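Purine nucleoside phosphorylase (Schistosoma mansoni, PDB 6BI9) probably catalyses the reversible phosphorolysis of purine nucleosides such as inosine and guanosine to the free base and ribose 1-phosphate. Local coordinates at residues N139-G144 and Y194-G199. Sequence-based numbering, arbitrary orientation.
Sequences NFPGLG and YAFNGG. With DS7 (1,2,5-trimethyl-1H-pyrrole-3-carboxylic acid), chain G.
Pro141 packs against the ring of Phe196, and the two side chains cross at about a right angle. Between the two side chains the closest atoms are Pro141 CG and Phe196 CE2, 3.6 Å apart. At the edge of the Phe196 ring, near its plane, Asn139 OD1 lies 3.4 Å from Phe196 CD2. The Asn139 amide and the ring are turned 32° apart. With CG anti to the backbone N in both (chi1 -178° in Asn139, 179° in Phe196), the amide and the ring run side by side and point the same way. The carbonyl O of Phe196 touches two carbons, Pro141 CD at 3.4 Å and Phe140 CD2 at 3.6 Å. It lies in the plane of the Phe140 ring, at its edge. Further along that edge, Phe140 CE2 meets Ala195 CB at 4.1 Å.

Asn139 is the N-cap of helix 140-143. Its OD1 accepts a weak bond from Gly142 N, which probably helps to hold the amide beside Phe196. Asn197 CB points away from segment 139-144. Asn197 ND2 donates to carboxylate atom O of the bound pyrrole acid DS7, and weakly to O1.

The contact is buried where parallel strands 131-139 and 189-196 end, in the phosphorylase-superfamily fold. Helix 224-232 adds Val224 and Ile228 against Asn139, and Pro225 against Phe196. The site also lies at the trimer interface: Leu143 of a neighbouring subunit packs on Phe140 and Pro141, and Met210 of the other neighbouring subunit packs on Phe140. On the far side of strand 189-196, strand 218-220 pairs with Ala195.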
ATOM      1  N   ASN A 139      -8.366  -0.751  -6.823  1.00 21.47           N
ATOM      2  CA  ASN A 139      -7.427   0.336  -6.471  1.00 18.35           C
ATOM      3  C   ASN A 139      -6.476  -0.150  -5.381  1.00 18.34           C
ATOM      4  O   ASN A 139      -6.719   0.053  -4.195  1.00 19.15           O
ATOM      5  CB  ASN A 139      -8.255   1.534  -6.017  1.00 18.78           C
ATOM      6  CG  ASN A 139      -7.435   2.750  -5.661  1.00 19.94           C
ATOM      7  OD1 ASN A 139      -6.234   2.805  -5.893  1.00 20.65           O
ATOM      8  ND2 ASN A 139      -8.120   3.761  -5.078  1.00 22.54           N
ATOM      9  N   PHE A 140      -5.387  -0.817  -5.771  1.00 18.43           N
ATOM     10  CA  PHE A 140      -4.497  -1.369  -4.751  1.00 18.85           C
ATOM     11  C   PHE A 140      -3.881  -0.267  -3.889  1.00 17.69           C
ATOM     12  O   PHE A 140      -3.837  -0.449  -2.653  1.00 19.05           O
ATOM     13  CB  PHE A 140      -3.442  -2.286  -5.397  1.00 22.43           C
ATOM     14  CG  PHE A 140      -4.013  -3.613  -5.900  1.00 22.40           C
ATOM     15  CD1 PHE A 140      -4.436  -4.578  -5.020  1.00 31.72           C
ATOM     16  CD2 PHE A 140      -4.108  -3.864  -7.243  1.00 24.70           C
ATOM     17  CE1 PHE A 140      -4.969  -5.773  -5.474  1.00 32.94           C
ATOM     18  CE2 PHE A 140      -4.657  -5.077  -7.708  1.00 28.72           C
ATOM     19  CZ  PHE A 140      -5.065  -6.025  -6.811  1.00 27.16           C
ATOM     20  N   PRO A 141      -3.414   0.866  -4.429  1.00 17.22           N
ATOM     21  CA  PRO A 141      -2.968   1.951  -3.532  1.00 20.11           C
ATOM     22  C   PRO A 141      -4.041   2.393  -2.541  1.00 20.75           C
ATOM     23  O   PRO A 141      -3.729   2.672  -1.368  1.00 20.40           O
ATOM     24  CB  PRO A 141      -2.578   3.077  -4.506  1.00 19.67           C
ATOM     25  CG  PRO A 141      -2.118   2.342  -5.749  1.00 18.70           C
ATOM     26  CD  PRO A 141      -3.164   1.225  -5.844  1.00 18.04           C
ATOM     27  N   GLY A 142      -5.291   2.477  -2.980  1.00 18.56           N
ATOM     28  CA  GLY A 142      -6.368   2.911  -2.092  1.00 19.97           C
ATOM     29  C   GLY A 142      -6.674   1.942  -0.961  1.00 25.53           C
ATOM     30  O   GLY A 142      -6.932   2.357   0.183  1.00 30.71           O
ATOM     31  N   LEU A 143      -6.652   0.635  -1.240  1.00 21.35           N
ATOM     32  CA  LEU A 143      -6.796  -0.320  -0.150  1.00 21.89           C
ATOM     33  C   LEU A 143      -5.659  -0.214   0.852  1.00 21.97           C
ATOM     34  O   LEU A 143      -5.859  -0.521   2.028  1.00 21.63           O
ATOM     35  CB  LEU A 143      -6.855  -1.749  -0.685  1.00 24.41           C
ATOM     36  CG  LEU A 143      -8.094  -2.014  -1.553  1.00 28.46           C
ATOM     37  CD1 LEU A 143      -7.931  -3.367  -2.202  1.00 29.78           C
ATOM     38  CD2 LEU A 143      -9.380  -1.988  -0.721  1.00 34.40           C
ATOM     39  N   GLY A 144      -4.466   0.213   0.410  1.00 22.37           N
ATOM     40  CA  GLY A 144      -3.263   0.281   1.249  1.00 22.06           C
ATOM     41  C   GLY A 144      -2.796   1.617   1.824  1.00 22.91           C
ATOM     42  O   GLY A 144      -1.608   1.778   2.160  1.00 22.91           O
ATOM     43  N   TYR A 194     -10.388  -2.533 -14.406  1.00 21.68           N
ATOM     44  CA  TYR A 194      -9.006  -2.031 -14.412  1.00 20.98           C
ATOM     45  C   TYR A 194      -8.365  -2.126 -13.032  1.00 20.80           C
ATOM     46  O   TYR A 194      -8.895  -1.564 -12.064  1.00 23.55           O
ATOM     47  CB  TYR A 194      -9.011  -0.576 -14.861  1.00 22.33           C
ATOM     48  CG  TYR A 194      -7.664   0.164 -14.963  1.00 19.97           C
ATOM     49  CD1 TYR A 194      -7.018   0.297 -16.189  1.00 24.01           C
ATOM     50  CD2 TYR A 194      -7.072   0.796 -13.860  1.00 18.49           C
ATOM     51  CE1 TYR A 194      -5.826   0.995 -16.318  1.00 19.27           C
ATOM     52  CE2 TYR A 194      -5.858   1.512 -13.987  1.00 21.38           C
ATOM     53  CZ  TYR A 194      -5.245   1.607 -15.204  1.00 18.81           C
ATOM     54  OH  TYR A 194      -4.077   2.308 -15.337  1.00 21.06           O
ATOM     55  N   ALA A 195      -7.218  -2.815 -12.943  1.00 19.33           N
ATOM     56  CA  ALA A 195      -6.400  -2.813 -11.727  1.00 20.96           C
ATOM     57  C   ALA A 195      -5.348  -1.715 -11.805  1.00 21.84           C
ATOM     58  O   ALA A 195      -4.555  -1.673 -12.752  1.00 20.60           O
ATOM     59  CB  ALA A 195      -5.693  -4.151 -11.520  1.00 24.18           C
ATOM     60  N   PHE A 196      -5.267  -0.893 -10.746  1.00 18.57           N
ATOM     61  CA  PHE A 196      -4.255   0.168 -10.612  1.00 18.02           C
ATOM     62  C   PHE A 196      -3.060  -0.393  -9.824  1.00 19.90           C
ATOM     63  O   PHE A 196      -3.203  -0.706  -8.630  1.00 21.79           O
ATOM     64  CB  PHE A 196      -4.901   1.381  -9.916  1.00 20.49           C
ATOM     65  CG  PHE A 196      -3.969   2.571  -9.679  1.00 19.55           C
ATOM     66  CD1 PHE A 196      -2.875   2.842 -10.511  1.00 21.48           C
ATOM     67  CD2 PHE A 196      -4.203   3.426  -8.582  1.00 19.63           C
ATOM     68  CE1 PHE A 196      -2.040   3.926 -10.269  1.00 21.16           C
ATOM     69  CE2 PHE A 196      -3.365   4.509  -8.323  1.00 17.80           C
ATOM     70  CZ  PHE A 196      -2.272   4.764  -9.148  1.00 18.56           C
ATOM     71  N   ASN A 197      -1.926  -0.590 -10.538  0.87 21.32           N
ATOM     72  CA  ASN A 197      -0.572  -0.934 -10.054  0.87 21.35           C
ATOM     73  C   ASN A 197       0.157   0.398  -9.926  0.87 25.37           C
ATOM     74  O   ASN A 197       0.388   1.061 -10.938  0.87 27.19           O
ATOM     75  CB  ASN A 197       0.178  -1.803 -11.114  0.87 21.72           C
ATOM     76  CG  ASN A 197       1.714  -1.949 -10.876  0.87 27.27           C
ATOM     77  OD1 ASN A 197       2.204  -1.922  -9.753  0.87 27.91           O
ATOM     78  ND2 ASN A 197       2.470  -2.125 -11.979  0.87 32.47           N
ATOM     79  N   GLY A 198       0.582   0.768  -8.738  1.00 23.75           N
ATOM     80  CA  GLY A 198       1.192   2.084  -8.577  1.00 19.67           C
ATOM     81  C   GLY A 198       2.363   2.325  -9.522  1.00 21.02           C
ATOM     82  O   GLY A 198       2.592   3.464  -9.944  1.00 28.19           O
ATOM     83  N   GLY A 199       3.148   1.296  -9.804  1.00 23.04           N
ATOM     84  CA  GLY A 199       4.284   1.452 -10.724  1.00 24.01           C
ATOM     85  C   GLY A 199       5.561   1.927 -10.034  1.00 22.53           C
ATOM     86  O   GLY A 199       5.617   2.059  -8.801  1.00 23.39           O
TER
HETATM   87  C7  DS7 G 306       2.000  -3.462 -20.395  0.91 44.43           C
HETATM   88  C4  DS7 G 306       1.358  -2.141 -15.374  0.91 27.09           C
HETATM   89  C5  DS7 G 306       1.737  -3.221 -17.852  0.91 39.34           C
HETATM   90  C6  DS7 G 306       2.002  -4.694 -17.611  0.91 43.07           C
HETATM   91  C3  DS7 G 306       1.456  -2.160 -16.936  0.91 32.98           C
HETATM   92  C2  DS7 G 306       1.322  -0.988 -17.741  0.91 28.04           C
HETATM   93  C1  DS7 G 306       1.500  -1.344 -19.091  0.91 36.49           C
HETATM   94  O   DS7 G 306       1.794  -3.028 -14.635  0.91 30.30           O
HETATM   95  O1  DS7 G 306       0.892  -1.162 -14.768  0.91 36.94           O
HETATM   96  N   DS7 G 306       1.767  -2.719 -19.161  0.91 41.24           N
HETATM   97  C   DS7 G 306       1.435  -0.455 -20.327  0.91 31.63           C